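Local coordinates for extracellular solute-binding protein, family 1 (Trichodesmium erythraeum IMS101, PDB 6G7N) that binds ferric iron and, as an ABC-transporter binding protein of the FutA/IdiA kind, probably delivers it to its membrane permease for uptake, at residues A[7-12]-A[232-237]; A[63-68]-A[141-146]; A[89-94]-A[293-298]; A[149-154]-A[300-305]. All blocks are in the same frame, centred on the assembly; numbering follows the deposited sequence. Where two conformers were deposited one is given.

Interaction 1 (A[7-12]-A[232-237]); sequences SSRHYD and NISGGG. With DAL (D-alanine), chain C.
Ser234 OG is gripped by two groups, by Arg9 NE at 2.9 Å and by Glu270, whose OE1 shares a hydrogen bond with it. The Arg9 bond is fairly straight, at 152°, and the hydroxyl sits at the edge of the guanidinium close to its plane, where an N-H naturally aims. The bend of Arg9 at chi2 (53°), after CG leaves anti to the backbone N, turns CD and NE across the serine side chain. Farther out, NH2 donates to Phe264 O and meets Ser99 OG, while Phe264 makes a cation-pi contact with the group, so the buried charge is held at several points. An alanine in place of Arg9 would probably leave Ser234 OG without its N-H donor and Phe264 O without the guanidinium. Serine suits its place because its hydroxyl can accept from Arg9 NE and also hydrogen-bond Glu270. Arg9 and Tyr11 belong to the pocket that holds D-alanine and D-glutamate in this structure. Tyr11 OH lies 2.8 Å from OXT of the D-alanine, at the edge of the phenol ring, though its proton has a rival acceptor; Arg101 also binds this ligand. The loop after strand 2-7 here meets strand 231-239, which runs antiparallel to both 54-58 and 96-108.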
loop_
_atom_site.group_PDB
_atom_site.type_symbol
_atom_site.label_atom_id
_atom_site.label_comp_id
_atom_site.label_asym_id
_atom_site.label_seq_id
_atom_site.Cartn_x
_atom_site.Cartn_y
_atom_site.Cartn_z
ATOM N N SER A 7 -0.647 -15.968 1.004
ATOM C CA SER A 7 -0.112 -14.606 0.904
ATOM C C SER A 7 0.319 -14.255 -0.506
ATOM O O SER A 7 0.951 -15.058 -1.198
ATOM C CB SER A 7 1.085 -14.427 1.826
ATOM O OG SER A 7 1.600 -13.113 1.716
ATOM N N SER A 8 0.014 -13.019 -0.895
ATOM C CA SER A 8 0.594 -12.413 -2.101
ATOM C C SER A 8 1.812 -11.512 -1.825
ATOM O O SER A 8 2.359 -10.889 -2.739
ATOM C CB SER A 8 -0.488 -11.619 -2.840
ATOM O OG SER A 8 -0.898 -10.488 -2.093
ATOM N N ARG A 9 2.192 -11.417 -0.550
ATOM C CA ARG A 9 3.117 -10.385 -0.019
ATOM C C ARG A 9 4.425 -10.979 0.518
ATOM O O ARG A 9 5.254 -10.270 1.102
ATOM C CB ARG A 9 2.335 -9.578 1.061
ATOM C CG ARG A 9 3.066 -8.503 1.903
ATOM C CD ARG A 9 3.828 -7.442 1.123
ATOM N NE ARG A 9 4.481 -6.486 2.014
ATOM C CZ ARG A 9 5.594 -6.751 2.689
ATOM N NH1 ARG A 9 6.218 -7.906 2.555
ATOM N NH2 ARG A 9 6.091 -5.828 3.513
ATOM N N HIS A 10 4.650 -12.267 0.272
ATOM C CA HIS A 10 5.866 -12.913 0.750
ATOM C C HIS A 10 7.083 -12.430 -0.055
ATOM O O HIS A 10 7.073 -12.420 -1.282
ATOM C CB HIS A 10 5.739 -14.450 0.620
ATOM C CG HIS A 10 7.007 -15.194 0.890
ATOM N ND1 HIS A 10 7.421 -15.541 2.158
ATOM C CD2 HIS A 10 7.954 -15.635 0.030
ATOM C CE1 HIS A 10 8.575 -16.190 2.054
ATOM N NE2 HIS A 10 8.922 -16.247 0.776
ATOM N N TYR A 11 8.154 -12.105 0.662
ATOM C CA TYR A 11 9.511 -11.935 0.115
ATOM C C TYR A 11 10.419 -12.963 0.777
ATOM O O TYR A 11 10.151 -13.407 1.890
ATOM C CB TYR A 11 10.018 -10.506 0.322
ATOM C CG TYR A 11 9.296 -9.539 -0.564
ATOM C CD1 TYR A 11 9.644 -9.375 -1.898
ATOM C CD2 TYR A 11 8.182 -8.845 -0.104
ATOM C CE1 TYR A 11 8.931 -8.498 -2.713
ATOM C CE2 TYR A 11 7.465 -7.985 -0.907
ATOM C CZ TYR A 11 7.842 -7.801 -2.206
ATOM O OH TYR A 11 7.120 -6.935 -3.008
ATOM N N ASP A 12 11.519 -13.345 0.116
ATOM C CA ASP A 12 12.433 -14.392 0.619
ATOM C C ASP A 12 12.918 -14.145 2.036
ATOM O O ASP A 12 13.069 -15.074 2.838
ATOM C CB ASP A 12 13.657 -14.504 -0.319
ATOM C CG ASP A 12 14.461 -15.790 -0.108
ATOM O OD1 ASP A 12 13.837 -16.852 0.055
ATOM O OD2 ASP A 12 15.711 -15.748 -0.133
ATOM N N ASN A 232 -1.123 3.687 3.073
ATOM C CA ASN A 232 -1.858 2.435 2.844
ATOM C C ASN A 232 -1.025 1.307 3.428
ATOM O O ASN A 232 0.059 1.564 3.979
ATOM C CB ASN A 232 -2.178 2.314 1.342
ATOM C CG ASN A 232 -3.404 1.471 1.005
ATOM O OD1 ASN A 232 -3.794 0.560 1.758
ATOM N ND2 ASN A 232 -4.015 1.743 -0.161
ATOM N N ILE A 233 -1.536 0.068 3.354
ATOM C CA ILE A 233 -0.961 -1.020 4.145
ATOM C C ILE A 233 -0.692 -2.268 3.329
ATOM O O ILE A 233 -1.367 -2.570 2.336
ATOM C CB ILE A 233 -1.893 -1.387 5.329
ATOM C CG1 ILE A 233 -3.324 -1.703 4.875
ATOM C CG2 ILE A 233 -1.877 -0.281 6.361
ATOM C CD1 ILE A 233 -4.160 -2.407 5.930
ATOM N N SER A 234 0.293 -3.032 3.832
ATOM C CA SER A 234 0.387 -4.471 3.647
ATOM C C SER A 234 -0.265 -5.091 4.874
ATOM O O SER A 234 0.036 -4.670 5.986
ATOM C CB SER A 234 1.857 -4.931 3.597
ATOM O OG SER A 234 2.566 -4.407 2.503
ATOM N N GLY A 235 -1.162 -6.050 4.706
ATOM C CA GLY A 235 -1.881 -6.528 5.878
ATOM C C GLY A 235 -2.525 -7.865 5.693
ATOM O O GLY A 235 -2.309 -8.560 4.717
ATOM N N GLY A 236 -3.297 -8.242 6.699
ATOM C CA GLY A 236 -3.933 -9.556 6.668
ATOM C C GLY A 236 -4.919 -9.775 7.763
ATOM O O GLY A 236 -5.150 -8.924 8.621
ATOM N N GLY A 237 -5.501 -10.971 7.728
ATOM C CA GLY A 237 -6.504 -11.350 8.709
ATOM C C GLY A 237 -6.594 -12.861 8.845
ATOM O O GLY A 237 -5.953 -13.612 8.097
HETATM N N DAL C . 3.559 -4.748 -5.607
HETATM C CA DAL C . 4.238 -5.645 -4.613
HETATM C CB DAL C . 3.623 -7.036 -4.646
HETATM C C DAL C . 4.253 -5.085 -3.228
HETATM O O DAL C . 3.846 -3.912 -3.105
HETATM O OXT DAL C . 4.672 -5.821 -2.294
#

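Interaction 2 (A[63-68]-A[141-146]); sequences LWRAQE and YNQSLI. With FE (Fe (III) ion), chain E.
The guanidinium of Arg65 and the amide of Gln143 meet with their planes 62° apart, neither stacked nor edge to edge. Gln143 OE1 approaches the guanidinium obliquely, 3.2 Å from Arg65 NH2, and the N-H points well off line (121°), making this a weak hydrogen bond. A water bridges the two, donating to Gln143 OE1 at 2.9 Å and accepting weakly from Arg65 NH1. The firmer partner of both side chains is Asn303, whose OD1 pairs with Arg65 NH2 and whose ND2 donates to Gln143 OE1. Arginine and glutamine suit these places because both are long: the extended Arg65 chain and the extended Gln143 chain cross at about a right angle to span the gap between helices 60-68 and 140-167. Solute-binding proteins of this family have the two-lobed architecture of the periplasmic binding protein superfamily, with the ligand bound in a cleft. Tyr141, two residues before Gln143, turns to that site: its OH binds the ferric ion at 1.9 Å, together with Tyr197 and Tyr198, and the tyrosine oxygen, probably ionised, is a hard donor suited to ferric iron. The other half of the Gln143 amide is used too: NE2 donates to Ser137 O, and this bond together with Asn303 probably fixes which way round the amide lies, with OE1 toward Asn303 and Arg65.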
loop_
_atom_site.group_PDB
_atom_site.type_symbol
_atom_site.label_atom_id
_atom_site.label_comp_id
_atom_site.label_asym_id
_atom_site.label_seq_id
_atom_site.Cartn_x
_atom_site.Cartn_y
_atom_site.Cartn_z
ATOM N N LEU A 63 -7.944 -5.882 0.873
ATOM C CA LEU A 63 -8.407 -6.453 2.135
ATOM C C LEU A 63 -9.916 -6.256 2.291
ATOM O O LEU A 63 -10.616 -7.155 2.752
ATOM C CB LEU A 63 -7.612 -5.863 3.297
ATOM C CG LEU A 63 -6.160 -6.347 3.317
ATOM C CD1 LEU A 63 -5.297 -5.441 4.186
ATOM C CD2 LEU A 63 -6.045 -7.781 3.794
ATOM N N TRP A 64 -10.403 -5.107 1.874
ATOM C CA TRP A 64 -11.834 -4.846 1.867
ATOM C C TRP A 64 -12.626 -5.860 0.940
ATOM O O TRP A 64 -13.674 -6.399 1.288
ATOM C CB TRP A 64 -12.129 -3.409 1.449
ATOM C CG TRP A 64 -13.590 -3.075 1.411
ATOM C CD1 TRP A 64 -14.428 -3.211 0.338
ATOM C CD2 TRP A 64 -14.377 -2.531 2.469
ATOM N NE1 TRP A 64 -15.675 -2.799 0.670
ATOM C CE2 TRP A 64 -15.687 -2.374 1.969
ATOM C CE3 TRP A 64 -14.108 -2.154 3.783
ATOM C CZ2 TRP A 64 -16.721 -1.869 2.743
ATOM C CZ3 TRP A 64 -15.139 -1.621 4.541
ATOM C CH2 TRP A 64 -16.418 -1.485 4.015
ATOM N N ARG A 65 -12.024 -6.065 -0.228
ATOM C CA ARG A 65 -12.627 -7.089 -1.141
ATOM C C ARG A 65 -12.661 -8.484 -0.496
ATOM O O ARG A 65 -13.650 -9.212 -0.624
ATOM C CB ARG A 65 -11.835 -7.132 -2.442
ATOM C CG ARG A 65 -12.037 -5.917 -3.346
ATOM C CD ARG A 65 -11.139 -5.874 -4.583
ATOM N NE ARG A 65 -11.369 -4.680 -5.422
ATOM C CZ ARG A 65 -10.595 -4.300 -6.444
ATOM N NH1 ARG A 65 -9.498 -4.992 -6.772
ATOM N NH2 ARG A 65 -10.918 -3.217 -7.158
ATOM N N ALA A 66 -11.623 -8.837 0.256
ATOM C CA ALA A 66 -11.613 -10.112 0.996
ATOM C C ALA A 66 -12.731 -10.142 2.022
ATOM O O ALA A 66 -13.453 -11.133 2.160
ATOM C CB ALA A 66 -10.248 -10.354 1.628
ATOM N N GLN A 67 -12.871 -9.036 2.750
ATOM C CA GLN A 67 -13.931 -8.944 3.746
ATOM C C GLN A 67 -15.321 -9.111 3.111
ATOM O O GLN A 67 -16.171 -9.839 3.627
ATOM C CB GLN A 67 -13.779 -7.653 4.555
ATOM C CG GLN A 67 -14.919 -6.726 4.561
ATOM C CD GLN A 67 -14.658 -5.455 5.313
ATOM O OE1 GLN A 67 -13.548 -5.031 5.556
ATOM N NE2 GLN A 67 -15.719 -4.809 5.656
ATOM N N GLU A 68 -15.521 -8.434 1.995
ATOM C CA GLU A 68 -16.824 -8.539 1.291
ATOM C C GLU A 68 -17.103 -9.937 0.693
ATOM O O GLU A 68 -18.261 -10.348 0.572
ATOM C CB GLU A 68 -16.945 -7.467 0.220
ATOM C CG GLU A 68 -16.967 -6.048 0.782
ATOM C CD GLU A 68 -18.117 -5.750 1.732
ATOM O OE1 GLU A 68 -19.261 -5.644 1.249
ATOM O OE2 GLU A 68 -17.874 -5.580 2.957
ATOM N N TYR A 141 -3.556 0.835 -6.169
ATOM C CA TYR A 141 -3.008 1.963 -5.429
ATOM C C TYR A 141 -3.687 3.272 -5.838
ATOM O O TYR A 141 -4.004 4.130 -5.008
ATOM C CB TYR A 141 -1.505 2.108 -5.603
ATOM C CG TYR A 141 -0.676 0.844 -5.495
ATOM C CD1 TYR A 141 -0.982 -0.147 -4.552
ATOM C CD2 TYR A 141 0.435 0.650 -6.289
ATOM C CE1 TYR A 141 -0.216 -1.292 -4.451
ATOM C CE2 TYR A 141 1.234 -0.493 -6.183
ATOM C CZ TYR A 141 0.923 -1.458 -5.252
ATOM O OH TYR A 141 1.672 -2.591 -5.164
ATOM N N ASN A 142 -3.864 3.428 -7.153
ATOM C CA ASN A 142 -4.533 4.597 -7.690
ATOM C C ASN A 142 -6.014 4.619 -7.308
ATOM O O ASN A 142 -6.556 5.680 -6.987
ATOM C CB ASN A 142 -4.430 4.603 -9.217
ATOM C CG ASN A 142 -3.077 5.030 -9.721
ATOM O OD1 ASN A 142 -2.293 5.674 -9.005
ATOM N ND2 ASN A 142 -2.802 4.730 -11.009
ATOM N N GLN A 143 -6.680 3.472 -7.392
ATOM C CA GLN A 143 -8.077 3.405 -6.995
ATOM C C GLN A 143 -8.239 3.851 -5.532
ATOM O O GLN A 143 -9.147 4.613 -5.197
ATOM C CB GLN A 143 -8.633 2.007 -7.210
ATOM C CG GLN A 143 -8.724 1.625 -8.675
ATOM C CD GLN A 143 -9.012 0.167 -8.912
ATOM O OE1 GLN A 143 -9.244 -0.596 -7.983
ATOM N NE2 GLN A 143 -8.969 -0.237 -10.167
ATOM N N SER A 144 -7.321 3.406 -4.662
ATOM C CA SER A 144 -7.410 3.764 -3.261
ATOM C C SER A 144 -7.151 5.252 -3.011
ATOM O O SER A 144 -7.810 5.870 -2.178
ATOM C CB SER A 144 -6.473 2.873 -2.425
ATOM O OG SER A 144 -7.048 1.568 -2.365
ATOM N N LEU A 145 -6.174 5.819 -3.738
ATOM C CA LEU A 145 -5.945 7.256 -3.611
ATOM C C LEU A 145 -7.167 8.056 -4.084
ATOM O O LEU A 145 -7.594 8.998 -3.414
ATOM C CB LEU A 145 -4.689 7.655 -4.375
ATOM C CG LEU A 145 -4.405 9.149 -4.383
ATOM C CD1 LEU A 145 -4.082 9.721 -3.009
ATOM C CD2 LEU A 145 -3.218 9.418 -5.297
ATOM N N ILE A 146 -7.724 7.682 -5.225
ATOM C CA ILE A 146 -8.921 8.367 -5.701
ATOM C C ILE A 146 -10.098 8.189 -4.745
ATOM O O ILE A 146 -10.851 9.143 -4.516
ATOM C CB ILE A 146 -9.205 8.001 -7.168
ATOM C CG1 ILE A 146 -8.298 8.777 -8.137
ATOM C CG2 ILE A 146 -10.640 8.367 -7.562
ATOM C CD1 ILE A 146 -6.880 9.105 -7.814
HETATM FE FE FE E . 3.584 -2.683 -4.781
HETATM O O HOH W 1 -7.611 -2.930 -8.644
#

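Interaction 3 (A[89-94]-A[293-298]); sequences RSPEKL and STNVSV
From its CB, Asn295 carries an amide that lies against the Pro91 ring and bonds Arg89 through one atom and Ser297 through the other, with CG anti to the backbone N (chi1 -174°). CG lies 3.7 Å from Pro91 CG. ND2 points to the loop 89-94 and donates to Arg89 O at 3.0 Å, in a nearly straight bond (167°) that meets the carbonyl almost head on and lies close to the amide plane. OD1 turns back on its own chain: it accepts from Ser297 N at 2.9 Å, an Asx turn and a capping bond at the turn leading into helix 297-301, and from Ser297 OG at 2.7 Å, the two donors arriving from opposite faces of the amide. It also touches Pro91 CD. Asparagine suits this place because one end donates and the other accepts; a leucine in its place would probably leave Arg89 O without this donor and the turn into the helix without its capping acceptor. Ser297 OG lies 3.5 Å from Pro91 CD, so the proline fits against both side chains; its ring, which restricts phi, favours the type I turn from Ser90 to Lys93. The contact joins the loop between helix 78-83 and strand 96-108 to the approach to helix 297-301, where Ser297 also touches Trp64 of helix 60-68.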
loop_
_atom_site.group_PDB
_atom_site.type_symbol
_atom_site.label_atom_id
_atom_site.label_comp_id
_atom_site.label_asym_id
_atom_site.label_seq_id
_atom_site.Cartn_x
_atom_site.Cartn_y
_atom_site.Cartn_z
ATOM N N ARG A 89 -6.214 -0.412 10.712
ATOM C CA ARG A 89 -6.892 -1.702 10.891
ATOM C C ARG A 89 -8.387 -1.525 10.637
ATOM O O ARG A 89 -8.974 -0.449 10.782
ATOM C CB ARG A 89 -6.605 -2.309 12.279
ATOM C CG ARG A 89 -6.691 -1.348 13.451
ATOM C CD ARG A 89 -6.450 -2.055 14.800
ATOM N NE ARG A 89 -6.166 -1.125 15.901
ATOM C CZ ARG A 89 -7.087 -0.466 16.602
ATOM N NH1 ARG A 89 -6.677 0.325 17.604
ATOM N NH2 ARG A 89 -8.384 -0.563 16.320
ATOM N N SER A 90 -9.020 -2.635 10.237
ATOM C CA SER A 90 -10.453 -2.632 9.951
ATOM C C SER A 90 -11.238 -2.196 11.188
ATOM O O SER A 90 -11.066 -2.815 12.250
ATOM C CB SER A 90 -10.877 -4.069 9.676
ATOM O OG SER A 90 -12.280 -4.225 9.607
ATOM N N PRO A 91 -12.204 -1.282 11.053
ATOM C CA PRO A 91 -13.091 -0.975 12.188
ATOM C C PRO A 91 -13.847 -2.183 12.724
ATOM O O PRO A 91 -14.215 -2.193 13.904
ATOM C CB PRO A 91 -14.047 0.077 11.611
ATOM C CG PRO A 91 -13.198 0.763 10.582
ATOM C CD PRO A 91 -12.431 -0.348 9.933
ATOM N N GLU A 92 -14.046 -3.189 11.877
ATOM C CA GLU A 92 -14.769 -4.420 12.254
ATOM C C GLU A 92 -13.822 -5.544 12.657
ATOM O O GLU A 92 -14.266 -6.684 12.876
ATOM C CB GLU A 92 -15.657 -4.885 11.095
ATOM C CG GLU A 92 -16.781 -3.915 10.726
ATOM C CD GLU A 92 -17.547 -4.361 9.493
ATOM O OE1 GLU A 92 -18.423 -5.245 9.620
ATOM O OE2 GLU A 92 -17.268 -3.845 8.384
ATOM N N LYS A 93 -12.519 -5.272 12.718
ATOM C CA LYS A 93 -11.535 -6.236 13.218
ATOM C C LYS A 93 -11.349 -7.433 12.308
ATOM O O LYS A 93 -10.900 -8.497 12.731
ATOM C CB LYS A 93 -11.795 -6.659 14.662
ATOM C CG LYS A 93 -12.051 -5.506 15.621
ATOM C CD LYS A 93 -10.848 -4.572 15.804
ATOM C CE LYS A 93 -11.116 -3.450 16.816
ATOM N NZ LYS A 93 -12.119 -2.482 16.317
ATOM N N LEU A 94 -11.624 -7.237 11.026
ATOM C CA LEU A 94 -11.500 -8.295 10.027
ATOM C C LEU A 94 -10.102 -8.434 9.432
ATOM O O LEU A 94 -9.743 -9.502 8.932
ATOM C CB LEU A 94 -12.539 -8.110 8.927
ATOM C CG LEU A 94 -13.982 -8.320 9.386
ATOM C CD1 LEU A 94 -14.929 -7.754 8.354
ATOM C CD2 LEU A 94 -14.269 -9.800 9.635
ATOM N N SER A 293 -5.083 10.617 9.172
ATOM C CA SER A 293 -5.720 9.700 10.140
ATOM C C SER A 293 -6.938 8.971 9.588
ATOM O O SER A 293 -7.541 8.208 10.321
ATOM C CB SER A 293 -6.048 10.424 11.419
ATOM O OG SER A 293 -7.002 11.420 11.155
ATOM N N THR A 294 -7.286 9.179 8.326
ATOM C CA THR A 294 -8.421 8.467 7.730
ATOM C C THR A 294 -8.263 6.954 7.877
ATOM O O THR A 294 -7.188 6.404 7.656
ATOM C CB THR A 294 -8.509 8.825 6.235
ATOM O OG1 THR A 294 -8.775 10.226 6.105
ATOM C CG2 THR A 294 -9.618 8.062 5.491
ATOM N N ASN A 295 -9.349 6.263 8.255
ATOM C CA ASN A 295 -9.266 4.824 8.330
ATOM C C ASN A 295 -9.164 4.252 6.918
ATOM O O ASN A 295 -9.986 4.550 6.044
ATOM C CB ASN A 295 -10.477 4.252 9.085
ATOM C CG ASN A 295 -10.309 2.774 9.297
ATOM O OD1 ASN A 295 -10.538 1.966 8.377
ATOM N ND2 ASN A 295 -9.865 2.394 10.479
ATOM N N VAL A 296 -8.173 3.378 6.704
ATOM C CA VAL A 296 -7.883 2.894 5.352
ATOM C C VAL A 296 -9.012 2.026 4.781
ATOM O O VAL A 296 -9.054 1.831 3.570
ATOM C CB VAL A 296 -6.518 2.181 5.277
ATOM C CG1 VAL A 296 -5.386 3.149 5.632
ATOM C CG2 VAL A 296 -6.460 0.956 6.159
ATOM N N SER A 297 -9.932 1.534 5.623
ATOM C CA SER A 297 -11.114 0.834 5.083
ATOM C C SER A 297 -11.932 1.697 4.129
ATOM O O SER A 297 -12.598 1.154 3.261
ATOM C CB SER A 297 -12.019 0.309 6.183
ATOM O OG SER A 297 -12.654 1.337 6.901
ATOM N N VAL A 298 -11.889 3.021 4.296
ATOM C CA VAL A 298 -12.586 3.939 3.375
ATOM C C VAL A 298 -12.183 3.674 1.934
ATOM O O VAL A 298 -12.979 3.852 1.001
ATOM C CB VAL A 298 -12.262 5.413 3.775
ATOM C CG1 VAL A 298 -12.649 6.389 2.690
ATOM C CG2 VAL A 298 -12.956 5.738 5.089
#

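Interaction 4 (A[149-154]-A[300-305]); sequences LIEIHG and GKLNAD
Leu302 CD1 and Glu151 form the closest pair, with the methyl 3.4 Å from Glu151 OE1 and 3.7 Å from Glu151 CB. The glutamate sends CG anti to the backbone N and then bends at chi2 (74°), crossing the leucine at about a right angle, so that the methyl meets both CB and the carboxylate oxygen OE1. Ile150 supplies the other half: its CG2 is 4.4 Å from Leu302 CD1, an apolar contact, while CD1 rests on the backbone of Asp305 with its C at 3.7 Å and on Asp305 CB at 4.0 Å. In the next shell, Leu302 also touches Ala147 one turn earlier on helix 140-167, Ile150 lies against Met155, and Val298 CG1 packs on Glu151 CG. Leu302 sits at the kink between helices 297-301 and 303-312, the first residue to leave helical angles after one and the N-cap of the next; the Asn303 N bond to Gly300 O, at 3.1 Å, spans this turn. Asn303, just after Leu302, carries the kink's polar ties to neighbouring helices. The contact is van der Waals in kind and partly buried: Ile150 and Leu302 are its apolar part, where branched residues serve well, and the Glu151 carboxylate only brushes the leucine methyl. No hydrogen bond or salt bridge crosses between 149-154 and 300-305, so nothing directional sets how the two segments meet.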
loop_
_atom_site.group_PDB
_atom_site.type_symbol
_atom_site.label_atom_id
_atom_site.label_comp_id
_atom_site.label_asym_id
_atom_site.label_seq_id
_atom_site.Cartn_x
_atom_site.Cartn_y
_atom_site.Cartn_z
ATOM N N LEU A 149 -9.858 10.718 -2.120
ATOM C CA LEU A 149 -10.243 12.050 -2.599
ATOM C C LEU A 149 -11.761 12.192 -2.726
ATOM O O LEU A 149 -12.316 13.259 -2.441
ATOM C CB LEU A 149 -9.532 12.379 -3.910
ATOM C CG LEU A 149 -8.009 12.498 -3.793
ATOM C CD1 LEU A 149 -7.377 12.564 -5.168
ATOM C CD2 LEU A 149 -7.619 13.695 -2.959
ATOM N N ILE A 150 -12.456 11.117 -3.116
ATOM C CA ILE A 150 -13.909 11.139 -3.138
ATOM C C ILE A 150 -14.473 11.242 -1.720
ATOM O O ILE A 150 -15.425 11.986 -1.476
ATOM C CB ILE A 150 -14.470 9.889 -3.854
ATOM C CG1 ILE A 150 -14.078 9.892 -5.338
ATOM C CG2 ILE A 150 -15.990 9.819 -3.699
ATOM C CD1 ILE A 150 -14.303 8.566 -6.008
ATOM N N GLU A 151 -13.877 10.522 -0.778
ATOM C CA GLU A 151 -14.300 10.639 0.621
ATOM C C GLU A 151 -14.205 12.083 1.109
ATOM O O GLU A 151 -15.110 12.571 1.777
ATOM C CB GLU A 151 -13.475 9.716 1.480
ATOM C CG GLU A 151 -13.726 9.808 2.979
ATOM C CD GLU A 151 -15.000 9.202 3.497
ATOM O OE1 GLU A 151 -15.785 8.656 2.698
ATOM O OE2 GLU A 151 -15.206 9.241 4.737
ATOM N N ILE A 152 -13.091 12.761 0.814
ATOM C CA ILE A 152 -12.934 14.146 1.252
ATOM C C ILE A 152 -13.889 15.085 0.511
ATOM O O ILE A 152 -14.648 15.832 1.129
ATOM C CB ILE A 152 -11.490 14.656 1.077
ATOM C CG1 ILE A 152 -10.467 13.872 1.922
ATOM C CG2 ILE A 152 -11.404 16.130 1.354
ATOM C CD1 ILE A 152 -10.598 14.012 3.403
ATOM N N HIS A 153 -13.857 15.034 -0.812
ATOM C CA HIS A 153 -14.421 16.109 -1.622
ATOM C C HIS A 153 -15.823 15.857 -2.121
ATOM O O HIS A 153 -16.470 16.817 -2.532
ATOM C CB HIS A 153 -13.488 16.376 -2.809
ATOM C CG HIS A 153 -12.139 16.857 -2.400
ATOM N ND1 HIS A 153 -11.943 18.079 -1.792
ATOM C CD2 HIS A 153 -10.929 16.267 -2.489
ATOM C CE1 HIS A 153 -10.648 18.219 -1.539
ATOM N NE2 HIS A 153 -10.007 17.148 -1.974
ATOM N N GLY A 154 -16.284 14.608 -2.092
ATOM C CA GLY A 154 -17.505 14.210 -2.754
ATOM C C GLY A 154 -17.295 14.008 -4.236
ATOM O O GLY A 154 -16.299 14.451 -4.821
ATOM N N GLY A 300 -11.417 0.940 0.442
ATOM C CA GLY A 300 -12.229 -0.167 -0.082
ATOM C C GLY A 300 -13.687 0.186 -0.229
ATOM O O GLY A 300 -14.312 -0.103 -1.258
ATOM N N LYS A 301 -14.228 0.793 0.803
ATOM C CA LYS A 301 -15.652 1.239 0.721
ATOM C C LYS A 301 -15.997 2.063 -0.532
ATOM O O LYS A 301 -17.073 1.892 -1.144
ATOM C CB LYS A 301 -16.012 2.023 1.972
ATOM C CG LYS A 301 -17.465 2.304 2.118
ATOM C CD LYS A 301 -17.800 2.824 3.493
ATOM C CE LYS A 301 -19.309 2.970 3.633
ATOM N NZ LYS A 301 -19.770 3.043 5.055
ATOM N N LEU A 302 -15.051 2.922 -0.926
ATOM C CA LEU A 302 -15.274 3.788 -2.090
ATOM C C LEU A 302 -14.524 3.339 -3.337
ATOM O O LEU A 302 -14.422 4.094 -4.302
ATOM C CB LEU A 302 -14.926 5.220 -1.748
ATOM C CG LEU A 302 -15.951 5.846 -0.831
ATOM C CD1 LEU A 302 -15.413 7.133 -0.267
ATOM C CD2 LEU A 302 -17.254 6.085 -1.600
ATOM N N ASN A 303 -14.049 2.103 -3.350
ATOM C CA ASN A 303 -13.346 1.580 -4.517
ATOM C C ASN A 303 -14.220 1.619 -5.779
ATOM O O ASN A 303 -13.759 2.033 -6.837
ATOM C CB ASN A 303 -12.870 0.162 -4.236
ATOM C CG ASN A 303 -12.196 -0.471 -5.441
ATOM O OD1 ASN A 303 -12.836 -1.150 -6.229
ATOM N ND2 ASN A 303 -10.919 -0.202 -5.604
ATOM N N ALA A 304 -15.479 1.178 -5.671
ATOM C CA ALA A 304 -16.357 1.182 -6.852
ATOM C C ALA A 304 -16.577 2.597 -7.372
ATOM O O ALA A 304 -16.594 2.827 -8.597
ATOM C CB ALA A 304 -17.692 0.520 -6.534
ATOM N N ASP A 305 -16.716 3.563 -6.472
ATOM C CA ASP A 305 -16.884 4.963 -6.869
ATOM C C ASP A 305 -15.630 5.490 -7.562
ATOM O O ASP A 305 -15.716 6.245 -8.527
ATOM C CB ASP A 305 -17.237 5.844 -5.655
ATOM C CG ASP A 305 -18.721 5.725 -5.190
ATOM O OD1 ASP A 305 -19.521 5.025 -5.816
ATOM O OD2 ASP A 305 -19.095 6.400 -4.204
#

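In the fold
From the N terminus, interaction 1 brings the loop 7-12 against strand 231-239, closing a loop of about 220 residues. Interaction 2, between helices 60-68 and 140-167, is nested inside that span. Interaction 3 opens next, at 89-94, and crosses interactions 1, 2 and 4 along the chain, carrying the loop before strand 96-108 to the approach to helix 297-301. Interaction 4 opens just after interaction 2 closes, crosses interactions 1 and 3, and joins the long helix 140-167 to the C-terminal helices. Interactions 2 and 4 share that helix and meet at Asn303, so the C-terminal helices bridge 60-68 and 140-167. Interactions 1 and 4 do not touch.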